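Local coordinates for PhnB protein (PDB 3OMS), which is of uncertain function, possibly a 3-demethylubiquinone-9 3-methyltransferase of the PhnB type, and belongs to the glyoxalase superfamily, at residues K10-L15 / E65-D70; N26-L31 / D126-S131; D33-V38 / F59-Q64; V87-E92 / W132-A137. All coordinates share one frame; numbering follows the deposited sequence. Where two conformers were deposited one is given.

Interaction 1. Residues K10-L15 / E65-D70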
loop_
_atom_site.group_PDB
_atom_site.type_symbol
_atom_site.label_atom_id
_atom_site.label_comp_id
_atom_site.label_asym_id
_atom_site.label_seq_id
_atom_site.Cartn_x
_atom_site.Cartn_y
_atom_site.Cartn_z
ATOM N N LYS A 10 -13.037 -4.462 -0.226
ATOM C CA LYS A 10 -13.031 -4.113 1.184
ATOM C C LYS A 10 -11.825 -3.251 1.607
ATOM O O LYS A 10 -11.940 -2.368 2.467
ATOM C CB LYS A 10 -13.043 -5.362 2.042
ATOM C CG LYS A 10 -13.093 -5.088 3.530
ATOM C CD LYS A 10 -13.753 -6.194 4.291
ATOM C CE LYS A 10 -14.453 -5.682 5.504
ATOM N NZ LYS A 10 -15.896 -5.374 5.266
ATOM N N ILE A 11 -10.671 -3.593 1.064
ATOM C CA ILE A 11 -9.416 -2.907 1.374
ATOM C C ILE A 11 -8.861 -2.259 0.105
ATOM O O ILE A 11 -8.668 -2.909 -0.974
ATOM C CB ILE A 11 -8.423 -3.849 1.998
ATOM C CG1 ILE A 11 -9.014 -4.467 3.275
ATOM C CG2 ILE A 11 -7.067 -3.130 2.227
ATOM C CD1 ILE A 11 -8.239 -5.520 3.766
ATOM N N THR A 12 -8.701 -0.947 0.207
ATOM C CA THR A 12 -8.235 -0.131 -0.878
ATOM C C THR A 12 -6.936 0.560 -0.503
ATOM O O THR A 12 -6.861 1.262 0.519
ATOM C CB THR A 12 -9.251 0.927 -1.274
ATOM O OG1 THR A 12 -10.443 0.269 -1.644
ATOM C CG2 THR A 12 -8.790 1.707 -2.445
ATOM N N THR A 13 -5.922 0.360 -1.309
ATOM C CA THR A 13 -4.653 1.041 -1.080
ATOM C C THR A 13 -4.783 2.543 -1.423
ATOM O O THR A 13 -5.352 2.898 -2.459
ATOM C CB THR A 13 -3.511 0.274 -1.860
ATOM O OG1 THR A 13 -3.471 -1.052 -1.313
ATOM C CG2 THR A 13 -2.175 1.003 -1.664
ATOM N N PHE A 14 -4.287 3.415 -0.520
ATOM C CA PHE A 14 -4.642 4.826 -0.431
ATOM C C PHE A 14 -3.322 5.613 -0.354
ATOM O O PHE A 14 -2.483 5.422 0.574
ATOM C CB PHE A 14 -5.459 5.068 0.821
ATOM C CG PHE A 14 -6.052 6.460 0.980
ATOM C CD1 PHE A 14 -7.435 6.637 0.959
ATOM C CD2 PHE A 14 -5.244 7.567 1.289
ATOM C CE1 PHE A 14 -8.002 7.874 1.159
ATOM C CE2 PHE A 14 -5.817 8.804 1.501
ATOM C CZ PHE A 14 -7.228 8.932 1.442
ATOM N N LEU A 15 -3.117 6.473 -1.352
ATOM C CA LEU A 15 -1.889 7.231 -1.472
ATOM C C LEU A 15 -2.115 8.716 -1.144
ATOM O O LEU A 15 -2.991 9.377 -1.717
ATOM C CB LEU A 15 -1.302 7.041 -2.883
ATOM C CG LEU A 15 -0.663 5.695 -3.264
ATOM C CD1 LEU A 15 -1.629 4.482 -3.309
ATOM C CD2 LEU A 15 0.038 5.857 -4.632
ATOM N N GLU A 65 -9.266 -0.907 -7.670
ATOM C CA GLU A 65 -9.426 0.471 -7.234
ATOM C C GLU A 65 -8.305 0.860 -6.292
ATOM O O GLU A 65 -7.928 0.063 -5.418
ATOM C CB GLU A 65 -10.760 0.726 -6.532
ATOM C CG GLU A 65 -11.968 0.803 -7.445
ATOM C CD GLU A 65 -13.300 0.836 -6.672
ATOM O OE1 GLU A 65 -13.338 1.300 -5.501
ATOM O OE2 GLU A 65 -14.318 0.373 -7.234
ATOM N N PHE A 66 -7.808 2.072 -6.498
ATOM C CA PHE A 66 -6.879 2.800 -5.634
ATOM C C PHE A 66 -7.501 4.152 -5.314
ATOM O O PHE A 66 -8.353 4.641 -6.057
ATOM C CB PHE A 66 -5.532 2.949 -6.314
ATOM C CG PHE A 66 -4.814 1.639 -6.450
ATOM C CD1 PHE A 66 -3.858 1.247 -5.481
ATOM C CD2 PHE A 66 -5.152 0.752 -7.449
ATOM C CE1 PHE A 66 -3.255 0.037 -5.560
ATOM C CE2 PHE A 66 -4.532 -0.490 -7.538
ATOM C CZ PHE A 66 -3.590 -0.860 -6.592
HETATM N N MSE A 67 -7.129 4.728 -4.171
HETATM C CA MSE A 67 -7.529 6.056 -3.817
HETATM C C MSE A 67 -6.311 6.940 -3.617
HETATM O O MSE A 67 -5.209 6.482 -3.203
HETATM C CB MSE A 67 -8.378 6.005 -2.561
HETATM C CG MSE A 67 -9.709 5.350 -2.756
HETATM SE SE MSE A 67 -10.495 4.895 -1.045
HETATM C CE MSE A 67 -11.059 6.631 -0.517
ATOM N N CYS A 68 -6.487 8.239 -3.879
ATOM C CA CYS A 68 -5.446 9.211 -3.501
ATOM C C CYS A 68 -6.046 10.521 -3.113
ATOM O O CYS A 68 -7.213 10.807 -3.387
ATOM C CB CYS A 68 -4.398 9.379 -4.628
ATOM S SG CYS A 68 -5.067 10.106 -6.151
ATOM N N ILE A 69 -5.244 11.305 -2.377
ATOM C CA ILE A 69 -5.549 12.668 -2.051
ATOM C C ILE A 69 -4.284 13.522 -2.164
ATOM O O ILE A 69 -3.183 12.977 -2.142
ATOM C CB ILE A 69 -6.075 12.839 -0.600
ATOM C CG1 ILE A 69 -4.948 12.578 0.429
ATOM C CG2 ILE A 69 -7.314 11.967 -0.315
ATOM C CD1 ILE A 69 -5.352 12.753 1.879
ATOM N N ASP A 70 -4.470 14.857 -2.215
ATOM C CA ASP A 70 -3.417 15.831 -1.916
ATOM C C ASP A 70 -3.693 16.337 -0.525
ATOM O O ASP A 70 -4.720 17.026 -0.260
ATOM C CB ASP A 70 -3.417 17.001 -2.905
ATOM C CG ASP A 70 -2.834 16.642 -4.236
ATOM O OD1 ASP A 70 -1.784 15.988 -4.275
ATOM O OD2 ASP A 70 -3.393 17.071 -5.279
HETATM O O HOH W 1 -12.442 1.195 -3.232
HETATM O O HOH W 2 -6.199 -1.133 -3.723
#

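Interaction 2. Residues N26-L31 / D126-S131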
loop_
_atom_site.group_PDB
_atom_site.type_symbol
_atom_site.label_atom_id
_atom_site.label_comp_id
_atom_site.label_asym_id
_atom_site.label_seq_id
_atom_site.Cartn_x
_atom_site.Cartn_y
_atom_site.Cartn_z
ATOM N N ASN A 26 -2.755 10.373 -13.362
ATOM C CA ASN A 26 -2.710 10.373 -14.822
ATOM C C ASN A 26 -1.538 9.533 -15.345
ATOM O O ASN A 26 -1.674 8.790 -16.330
ATOM C CB ASN A 26 -2.725 11.822 -15.367
ATOM C CG ASN A 26 -4.156 12.411 -15.382
ATOM O OD1 ASN A 26 -4.969 12.017 -16.177
ATOM N ND2 ASN A 26 -4.442 13.304 -14.496
ATOM N N PHE A 27 -0.402 9.614 -14.662
ATOM C CA PHE A 27 0.784 8.821 -15.028
ATOM C C PHE A 27 0.529 7.354 -14.827
ATOM O O PHE A 27 0.708 6.564 -15.764
ATOM C CB PHE A 27 1.983 9.285 -14.198
ATOM C CG PHE A 27 3.244 8.486 -14.428
ATOM C CD1 PHE A 27 3.762 8.321 -15.703
ATOM C CD2 PHE A 27 3.944 7.971 -13.348
ATOM C CE1 PHE A 27 4.970 7.625 -15.907
ATOM C CE2 PHE A 27 5.136 7.292 -13.528
ATOM C CZ PHE A 27 5.647 7.112 -14.794
ATOM N N TYR A 28 0.023 6.973 -13.650
ATOM C CA TYR A 28 -0.145 5.538 -13.329
ATOM C C TYR A 28 -1.170 4.863 -14.231
ATOM O O TYR A 28 -0.968 3.751 -14.709
ATOM C CB TYR A 28 -0.563 5.341 -11.875
ATOM C CG TYR A 28 0.465 5.817 -10.867
ATOM C CD1 TYR A 28 1.852 5.865 -11.168
ATOM C CD2 TYR A 28 0.068 6.186 -9.600
ATOM C CE1 TYR A 28 2.746 6.294 -10.218
ATOM C CE2 TYR A 28 0.927 6.638 -8.682
ATOM C CZ TYR A 28 2.281 6.689 -8.972
ATOM O OH TYR A 28 3.096 7.103 -7.960
ATOM N N THR A 29 -2.274 5.543 -14.484
ATOM C CA THR A 29 -3.312 4.939 -15.286
ATOM C C THR A 29 -2.867 4.780 -16.756
ATOM O O THR A 29 -3.486 4.041 -17.494
ATOM C CB THR A 29 -4.636 5.700 -15.235
ATOM O OG1 THR A 29 -4.419 7.042 -15.623
ATOM C CG2 THR A 29 -5.263 5.680 -13.844
ATOM N N SER A 30 -1.794 5.445 -17.173
ATOM C CA SER A 30 -1.244 5.240 -18.528
ATOM C C SER A 30 -0.347 3.995 -18.692
ATOM O O SER A 30 0.014 3.627 -19.834
ATOM C CB SER A 30 -0.441 6.476 -18.946
ATOM O OG SER A 30 0.889 6.469 -18.394
ATOM N N LEU A 31 -0.005 3.328 -17.592
ATOM C CA LEU A 31 1.023 2.300 -17.591
ATOM C C LEU A 31 0.476 0.905 -17.729
ATOM O O LEU A 31 1.213 -0.014 -18.071
ATOM C CB LEU A 31 1.810 2.342 -16.270
ATOM C CG LEU A 31 2.559 3.636 -15.969
ATOM C CD1 LEU A 31 3.264 3.486 -14.627
ATOM C CD2 LEU A 31 3.538 3.958 -17.080
ATOM N N ASP A 126 9.433 5.615 -7.738
ATOM C CA ASP A 126 9.157 6.487 -8.870
ATOM C C ASP A 126 9.442 7.962 -8.503
ATOM O O ASP A 126 9.883 8.296 -7.383
ATOM C CB ASP A 126 7.748 6.221 -9.413
ATOM C CG ASP A 126 6.657 6.681 -8.466
ATOM O OD1 ASP A 126 6.999 7.490 -7.559
ATOM O OD2 ASP A 126 5.486 6.258 -8.682
ATOM N N LYS A 127 9.228 8.844 -9.455
ATOM C CA LYS A 127 9.527 10.259 -9.278
ATOM C C LYS A 127 8.741 10.886 -8.120
ATOM O O LYS A 127 9.058 11.986 -7.686
ATOM C CB LYS A 127 9.269 11.050 -10.565
ATOM C CG LYS A 127 7.809 11.184 -11.017
ATOM C CD LYS A 127 7.667 12.003 -12.290
ATOM C CE LYS A 127 8.075 11.231 -13.560
ATOM N NZ LYS A 127 7.244 10.068 -14.023
ATOM N N TYR A 128 7.649 10.242 -7.710
ATOM C CA TYR A 128 6.850 10.741 -6.591
ATOM C C TYR A 128 7.277 10.150 -5.270
ATOM O O TYR A 128 6.733 10.517 -4.231
ATOM C CB TYR A 128 5.341 10.473 -6.871
ATOM C CG TYR A 128 4.883 11.005 -8.207
ATOM C CD1 TYR A 128 4.725 12.371 -8.409
ATOM C CD2 TYR A 128 4.674 10.156 -9.294
ATOM C CE1 TYR A 128 4.358 12.879 -9.637
ATOM C CE2 TYR A 128 4.312 10.646 -10.485
ATOM C CZ TYR A 128 4.153 12.009 -10.668
ATOM O OH TYR A 128 3.800 12.500 -11.905
ATOM N N GLY A 129 8.186 9.173 -5.297
ATOM C CA GLY A 129 8.632 8.486 -4.124
ATOM C C GLY A 129 7.913 7.174 -3.824
ATOM O O GLY A 129 8.291 6.468 -2.868
ATOM N N VAL A 130 6.934 6.819 -4.646
ATOM C CA VAL A 130 6.162 5.588 -4.475
ATOM C C VAL A 130 6.988 4.377 -4.915
ATOM O O VAL A 130 7.638 4.424 -5.981
ATOM C CB VAL A 130 4.843 5.602 -5.271
ATOM C CG1 VAL A 130 4.125 4.185 -5.186
ATOM C CG2 VAL A 130 3.948 6.700 -4.725
ATOM N N SER A 131 7.048 3.346 -4.066
ATOM C CA SER A 131 7.932 2.184 -4.320
ATOM C C SER A 131 7.183 1.085 -5.088
ATOM O O SER A 131 6.068 0.610 -4.676
ATOM C CB SER A 131 8.437 1.631 -3.022
ATOM O OG SER A 131 9.599 0.833 -3.171
#

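Interaction 3. Residues D33-V38 / F59-Q64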
loop_
_atom_site.group_PDB
_atom_site.type_symbol
_atom_site.label_atom_id
_atom_site.label_comp_id
_atom_site.label_asym_id
_atom_site.label_seq_id
_atom_site.Cartn_x
_atom_site.Cartn_y
_atom_site.Cartn_z
ATOM N N ASP A 33 -3.037 -1.754 -18.708
ATOM C CA ASP A 33 -4.315 -1.946 -19.352
ATOM C C ASP A 33 -5.425 -1.810 -18.327
ATOM O O ASP A 33 -5.226 -2.170 -17.163
ATOM C CB ASP A 33 -4.396 -3.333 -19.986
ATOM C CG ASP A 33 -5.207 -3.318 -21.214
ATOM O OD1 ASP A 33 -4.665 -2.782 -22.225
ATOM O OD2 ASP A 33 -6.373 -3.807 -21.166
ATOM N N GLN A 34 -6.579 -1.315 -18.794
ATOM C CA GLN A 34 -7.817 -1.230 -18.013
ATOM C C GLN A 34 -7.604 -0.463 -16.725
ATOM O O GLN A 34 -7.952 -0.907 -15.615
ATOM C CB GLN A 34 -8.412 -2.606 -17.781
ATOM C CG GLN A 34 -9.172 -3.100 -19.006
ATOM C CD GLN A 34 -9.317 -4.575 -18.999
ATOM O OE1 GLN A 34 -10.415 -5.102 -18.825
ATOM N NE2 GLN A 34 -8.200 -5.274 -19.184
ATOM N N SER A 35 -7.050 0.729 -16.912
ATOM C CA SER A 35 -6.787 1.630 -15.808
ATOM C C SER A 35 -7.360 2.996 -16.152
ATOM O O SER A 35 -7.047 3.574 -17.221
ATOM C CB SER A 35 -5.294 1.720 -15.572
ATOM O OG SER A 35 -4.762 0.429 -15.450
ATOM N N GLU A 36 -8.198 3.535 -15.284
ATOM C CA GLU A 36 -8.745 4.871 -15.544
ATOM C C GLU A 36 -9.075 5.618 -14.286
ATOM O O GLU A 36 -9.273 5.031 -13.210
ATOM C CB GLU A 36 -10.000 4.756 -16.414
ATOM C CG GLU A 36 -10.845 3.630 -16.066
ATOM C CD GLU A 36 -11.806 3.220 -17.183
ATOM O OE1 GLU A 36 -11.560 3.457 -18.386
ATOM O OE2 GLU A 36 -12.819 2.610 -16.860
ATOM N N ILE A 37 -9.144 6.924 -14.425
ATOM C CA ILE A 37 -9.668 7.746 -13.367
ATOM C C ILE A 37 -11.175 7.528 -13.295
ATOM O O ILE A 37 -11.837 7.492 -14.313
ATOM C CB ILE A 37 -9.305 9.225 -13.531
ATOM C CG1 ILE A 37 -7.748 9.365 -13.424
ATOM C CG2 ILE A 37 -9.949 10.039 -12.413
ATOM C CD1 ILE A 37 -7.232 10.678 -13.816
ATOM N N VAL A 38 -11.653 7.237 -12.087
ATOM C CA VAL A 38 -13.081 7.002 -11.809
ATOM C C VAL A 38 -13.790 8.293 -11.368
ATOM O O VAL A 38 -14.857 8.662 -11.902
ATOM C CB VAL A 38 -13.300 5.856 -10.748
ATOM C CG1 VAL A 38 -14.784 5.767 -10.361
ATOM C CG2 VAL A 38 -12.836 4.499 -11.339
ATOM N N PHE A 59 -9.221 5.772 -8.638
ATOM C CA PHE A 59 -8.815 5.318 -9.966
ATOM C C PHE A 59 -8.588 3.848 -9.940
ATOM O O PHE A 59 -8.394 3.264 -8.860
ATOM C CB PHE A 59 -7.553 6.031 -10.440
ATOM C CG PHE A 59 -6.351 5.835 -9.571
ATOM C CD1 PHE A 59 -5.251 5.063 -10.017
ATOM C CD2 PHE A 59 -6.231 6.520 -8.346
ATOM C CE1 PHE A 59 -4.099 4.936 -9.234
ATOM C CE2 PHE A 59 -5.076 6.352 -7.550
ATOM C CZ PHE A 59 -4.013 5.562 -8.003
ATOM N N THR A 60 -8.568 3.221 -11.116
ATOM C CA THR A 60 -8.280 1.803 -11.180
ATOM C C THR A 60 -6.896 1.583 -11.842
ATOM O O THR A 60 -6.458 2.365 -12.681
ATOM C CB THR A 60 -9.328 1.039 -11.956
ATOM O OG1 THR A 60 -9.427 1.604 -13.286
ATOM C CG2 THR A 60 -10.667 1.054 -11.233
ATOM N N LEU A 61 -6.208 0.530 -11.393
ATOM C CA LEU A 61 -5.071 -0.016 -12.088
ATOM C C LEU A 61 -5.392 -1.470 -12.378
ATOM O O LEU A 61 -5.606 -2.291 -11.459
ATOM C CB LEU A 61 -3.806 0.157 -11.239
ATOM C CG LEU A 61 -3.338 1.570 -10.833
ATOM C CD1 LEU A 61 -2.085 1.500 -9.934
ATOM C CD2 LEU A 61 -3.106 2.525 -12.058
ATOM N N ASN A 62 -5.524 -1.777 -13.666
ATOM C CA ASN A 62 -5.993 -3.075 -14.123
ATOM C C ASN A 62 -7.229 -3.516 -13.397
ATOM O O ASN A 62 -7.304 -4.660 -12.951
ATOM C CB ASN A 62 -4.886 -4.122 -13.957
ATOM C CG ASN A 62 -5.071 -5.366 -14.851
ATOM O OD1 ASN A 62 -5.129 -6.485 -14.342
ATOM N ND2 ASN A 62 -5.177 -5.176 -16.162
ATOM N N GLY A 63 -8.206 -2.631 -13.258
ATOM C CA GLY A 63 -9.474 -3.032 -12.671
ATOM C C GLY A 63 -9.525 -2.890 -11.147
ATOM O O GLY A 63 -10.606 -2.899 -10.611
ATOM N N GLN A 64 -8.368 -2.773 -10.477
ATOM C CA GLN A 64 -8.309 -2.677 -9.014
ATOM C C GLN A 64 -8.396 -1.219 -8.606
ATOM O O GLN A 64 -7.682 -0.406 -9.135
ATOM C CB GLN A 64 -7.006 -3.273 -8.481
ATOM C CG GLN A 64 -6.835 -3.198 -6.955
ATOM C CD GLN A 64 -5.509 -3.800 -6.465
ATOM O OE1 GLN A 64 -4.746 -4.372 -7.248
ATOM N NE2 GLN A 64 -5.217 -3.631 -5.175
HETATM O O HOH W 3 -10.962 -0.268 -14.661
#

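Interaction 4. Residues V87-E92 / W132-A137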
loop_
_atom_site.group_PDB
_atom_site.type_symbol
_atom_site.label_atom_id
_atom_site.label_comp_id
_atom_site.label_asym_id
_atom_site.label_seq_id
_atom_site.Cartn_x
_atom_site.Cartn_y
_atom_site.Cartn_z
ATOM N N VAL A 87 4.142 -5.602 -8.887
ATOM C CA VAL A 87 3.478 -5.780 -10.170
ATOM C C VAL A 87 3.930 -7.046 -10.861
ATOM O O VAL A 87 5.105 -7.268 -11.038
ATOM C CB VAL A 87 3.736 -4.611 -11.138
ATOM C CG1 VAL A 87 2.807 -4.786 -12.438
ATOM C CG2 VAL A 87 3.453 -3.254 -10.474
ATOM N N THR A 88 2.996 -7.886 -11.268
ATOM C CA THR A 88 3.374 -9.075 -12.015
ATOM C C THR A 88 2.971 -8.827 -13.480
ATOM O O THR A 88 1.862 -8.456 -13.768
ATOM C CB THR A 88 2.784 -10.353 -11.415
ATOM O OG1 THR A 88 1.382 -10.375 -11.681
ATOM C CG2 THR A 88 3.052 -10.413 -9.897
ATOM N N CYS A 89 3.949 -8.924 -14.370
ATOM C CA CYS A 89 3.815 -8.554 -15.771
ATOM C C CYS A 89 3.753 -9.876 -16.536
ATOM O O CYS A 89 4.382 -10.862 -16.117
ATOM C CB CYS A 89 5.029 -7.697 -16.200
ATOM S SG CYS A 89 5.351 -6.131 -15.251
ATOM N N GLU A 90 3.006 -9.915 -17.641
ATOM C CA GLU A 90 2.804 -11.123 -18.470
ATOM C C GLU A 90 3.958 -11.351 -19.445
ATOM O O GLU A 90 4.296 -12.511 -19.807
ATOM C CB GLU A 90 1.526 -10.983 -19.321
ATOM C CG GLU A 90 0.191 -11.068 -18.563
ATOM C CD GLU A 90 -0.087 -9.854 -17.697
ATOM O OE1 GLU A 90 -0.374 -8.776 -18.251
ATOM O OE2 GLU A 90 -0.025 -9.987 -16.452
ATOM N N THR A 91 4.527 -10.240 -19.931
ATOM C CA THR A 91 5.588 -10.297 -20.949
ATOM C C THR A 91 6.784 -9.416 -20.623
ATOM O O THR A 91 6.667 -8.424 -19.864
ATOM C CB THR A 91 5.095 -9.843 -22.318
ATOM O OG1 THR A 91 4.669 -8.482 -22.238
ATOM C CG2 THR A 91 3.930 -10.739 -22.833
ATOM N N GLU A 92 7.923 -9.837 -21.170
ATOM C CA GLU A 92 9.176 -9.098 -21.139
ATOM C C GLU A 92 8.993 -7.684 -21.650
ATOM O O GLU A 92 9.475 -6.736 -21.039
ATOM C CB GLU A 92 10.225 -9.810 -21.997
ATOM C CG GLU A 92 11.148 -10.729 -21.199
ATOM C CD GLU A 92 12.452 -10.042 -20.804
ATOM O OE1 GLU A 92 12.403 -8.909 -20.261
ATOM O OE2 GLU A 92 13.526 -10.626 -21.056
ATOM N N TRP A 132 7.818 0.661 -6.179
ATOM C CA TRP A 132 7.283 -0.350 -7.079
ATOM C C TRP A 132 8.274 -1.506 -7.280
ATOM O O TRP A 132 9.498 -1.300 -7.502
ATOM C CB TRP A 132 7.040 0.265 -8.438
ATOM C CG TRP A 132 6.021 1.341 -8.538
ATOM C CD1 TRP A 132 6.225 2.660 -8.320
ATOM C CD2 TRP A 132 4.651 1.205 -8.949
ATOM N NE1 TRP A 132 5.082 3.365 -8.575
ATOM C CE2 TRP A 132 4.087 2.497 -8.940
ATOM C CE3 TRP A 132 3.856 0.125 -9.329
ATOM C CZ2 TRP A 132 2.760 2.749 -9.311
ATOM C CZ3 TRP A 132 2.520 0.365 -9.652
ATOM C CH2 TRP A 132 1.993 1.677 -9.665
ATOM N N GLN A 133 7.729 -2.728 -7.227
ATOM C CA GLN A 133 8.490 -3.929 -7.553
ATOM C C GLN A 133 7.819 -4.519 -8.769
ATOM O O GLN A 133 6.582 -4.533 -8.903
ATOM C CB GLN A 133 8.466 -4.993 -6.450
ATOM C CG GLN A 133 9.120 -4.570 -5.135
ATOM C CD GLN A 133 9.061 -5.680 -4.119
ATOM O OE1 GLN A 133 9.601 -6.770 -4.339
ATOM N NE2 GLN A 133 8.379 -5.425 -2.999
ATOM N N LEU A 134 8.629 -4.992 -9.688
ATOM C CA LEU A 134 8.096 -5.538 -10.935
ATOM C C LEU A 134 8.730 -6.874 -11.185
ATOM O O LEU A 134 9.925 -7.022 -11.000
ATOM C CB LEU A 134 8.381 -4.599 -12.081
ATOM C CG LEU A 134 7.642 -3.265 -12.043
ATOM C CD1 LEU A 134 8.441 -2.245 -11.246
ATOM C CD2 LEU A 134 7.443 -2.848 -13.471
ATOM N N THR A 135 7.906 -7.860 -11.554
ATOM C CA THR A 135 8.421 -9.161 -11.857
ATOM C C THR A 135 7.683 -9.791 -13.035
ATOM O O THR A 135 6.576 -9.394 -13.360
ATOM C CB THR A 135 8.367 -10.054 -10.633
ATOM O OG1 THR A 135 9.224 -11.184 -10.860
ATOM C CG2 THR A 135 6.898 -10.482 -10.355
ATOM N N LEU A 136 8.344 -10.735 -13.695
ATOM C CA LEU A 136 7.760 -11.405 -14.836
ATOM C C LEU A 136 7.172 -12.746 -14.347
ATOM O O LEU A 136 7.884 -13.530 -13.713
ATOM C CB LEU A 136 8.856 -11.579 -15.883
ATOM C CG LEU A 136 8.495 -11.976 -17.307
ATOM C CD1 LEU A 136 7.551 -10.953 -17.892
ATOM C CD2 LEU A 136 9.788 -12.105 -18.113
ATOM N N ALA A 137 5.875 -12.974 -14.610
ATOM C CA ALA A 137 5.162 -14.194 -14.195
ATOM C C ALA A 137 5.376 -15.342 -15.171
ATOM O O ALA A 137 6.499 -15.567 -15.679
ATOM C CB ALA A 137 3.655 -13.903 -14.043
#

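Interaction 1. Residues K10-L15 / E65-D70
Met67, present as selenomethionine, runs its side chain past Thr12 and Phe14 of the neighbouring strand. Its CB starts against the Phe14 ring, 3.7 Å from CD1. CG then lies beside the backbone N of its own residue (chi1 -68°), which directs it back along the strand to the methyl of Thr12, with Met67 CG 3.8 Å from Thr12 CG2. The selenium comes next, at the edge of the Phe14 ring in a Met-aromatic contact, SE standing 5.3 Å from the ring centroid. A bend at chi3 (76°) returns the terminal CE to Phe14, 3.7 Å from CE1. Ile69 meets the same ring at its tip and far side: its CG2 is 3.5 Å from Phe14 CZ, and its CD1 lies in the ring plane. Beneath these side chains the two backbones run parallel. Met67 N donates to Thr13 O, Leu15 N to Met67 O (2.8 Å), and Ile69 N to Leu15 O (3.0 Å). Where the strands part, a water accepts from Thr13 N and donates to Glu65 O. Pairing of the first and last strands of a beta-alpha-beta-beta-beta module in this way belongs to the glyoxalase fold. Strand 64-70 is bordered on its other side by strand 54-61, Ala21 and Met25 of helix 21-29 pack on Cys68, and strand 11-17 pairs antiparallel with a strand of the second subunit.

Interaction 2. Residues N26-L31 / D126-S131
With CG anti to the backbone N (chi1 177°), the Phe27 ring is carried off the helix toward the 126-129 turn, and Lys127, bent at chi3 (76°) and again at chi4, folds its ammonium down to meet it. NZ comes to rest over one face, 3.6 Å from the Phe27 ring centroid and 21° off the normal, a cation-pi contact displaced a little toward the CE2-CZ side of the rim. Tyr128 meets the same ring differently, presenting its edge, with Phe27 CD2 near the Tyr128 plane and 3.9 Å from CE2. Lys127 CG lies over a face of the Tyr128 ring, whose hydroxyl bonds to Glu23. Deeper in, Tyr28 OH donates to the syn lone pair of Asp126 OD2 at 2.6 Å, its ring nearly coplanar with the carboxylate. The segment 126-129 is a type I beta turn linking strands 121-125 and 131-136 of one sheet, whereas helix 21-29 follows strand 11-17 of the other, so the contact bridges the two halves of the glyoxalase fold. Asp126 OD1 forms an Asx turn by accepting from Tyr128 N (2.8 Å) and also takes Val130 N (3.0 Å), the two donors arriving from opposite faces of the carboxylate. OD2 has a second donor in Trp132 NE1. These bonds fix the rotation of the carboxylate and keep OD2 turned to the tyrosine, beside whose OH the methyl CG2 of Val130 packs at 3.4 Å.

Interaction 3. Residues D33-V38 / F59-Q64
Glu36 and Thr60 lie side by side, their side chains pointing the same way, and the threonine hydroxyl turns in toward the glutamate backbone. Chi1 of Thr60 (57°) sets OG1 between its own backbone N and carbonyl carbon, where it accepts from Glu36 N at 3.0 Å; Thr60 N in turn donates to Glu36 O at 2.9 Å. Val38 crosses Thr60 at roughly a right angle, its CG2 4.1 Å from the threonine CG2. One residue along, Ile37 and Phe59 form an antiparallel non-hydrogen-bonded pair in the hairpin of strands 37-42 and 54-61, at its open end, and both side chains pack on Met25 of helix 21-29. At the other end Ser35 directs its hydroxyl at the turn that follows strand 54-61: OG receives Asn62 N at 2.9 Å in a nearly straight bond (171°). The amide of Asn62 reaches past it, ND2 donating to Asp33 O at 3.2 Å; this oxygen lies in the amide plane, although the donor stands well above the plane of the carbonyl. Asn62 and Gly63 are the central residues of a type I' turn, closed by paired backbone bonds between Leu61 and Gln64, that leads into strand 64-70. A water joins Thr60 OG1 (2.8 Å) to Gln34 O. Directional polar bonds thus hold most of this exposed contact, with little apolar packing beyond Val38-Thr60 and Ile37-Phe59.

Interaction 4. Residues V87-E92 / W132-A137
Val87 fits closely against Trp132, its CG2 meeting the edge of the indole 3.6 Å from CE3. This is the buried end of a parallel strand pair in which Val87 N donates to Gln133 O (2.7 Å), Thr135 N to Val87 O, Cys89 N to Thr135 O and Ala137 N to Cys89 O (3.0 Å), the last almost perfectly straight. On the same face as Val87, Leu134 reaches Cys89, CD2 lying 4.3 Å from SG. The opposite face carries Thr88 and Thr135 side by side, with their CG2 methyls 3.9 Å apart. Packing stays tight at Leu136, whose CG is anti to the backbone N (chi1 -167°): CD1 wedges against the 91-92 backbone, 3.5 Å from Glu92 N, while CD2 touches Glu92 CG at 3.6 Å. The solvent side begins beyond it, with Ala137 at the end of the modelled chain and the charged ends of two glutamates, Glu92 bridging to Lys120 and Glu90 to Lys10 of the second subunit. Thr91 caps the following helix through Glu94 N. That helix, 92-103, covers Cys89 and Leu134 with Ile95. Strand 131-136 lies between strands 83-89 and 121-125, and Val87 pairs antiparallel with a strand of the second subunit.

Overall arrangement
Interactions 1 and 4 are equivalent parallel pairings in the two four-stranded sheets, each of strand order 1-4-3-2, as expected for the paired modules of a glyoxalase fold. Their centres are 21 Å apart and within one chain their nearest atoms are about 6 Å apart, but Lys10 of one subunit bridges to Glu90 of the other. Interaction 3 extends the sheet of interaction 1, with a probable hydrogen bond of 2.7 Å from Phe66 N to Phe59 O. Interaction 2 lies between the sheets: Leu15 CD2 packs 4.0 Å from Val130 CG2, and Asp126 OD2 is 2.9 Å from Trp132 NE1 of interaction 4. Trp132 CH2 also meets Leu61 CD1 of interaction 3 at 4.1 Å.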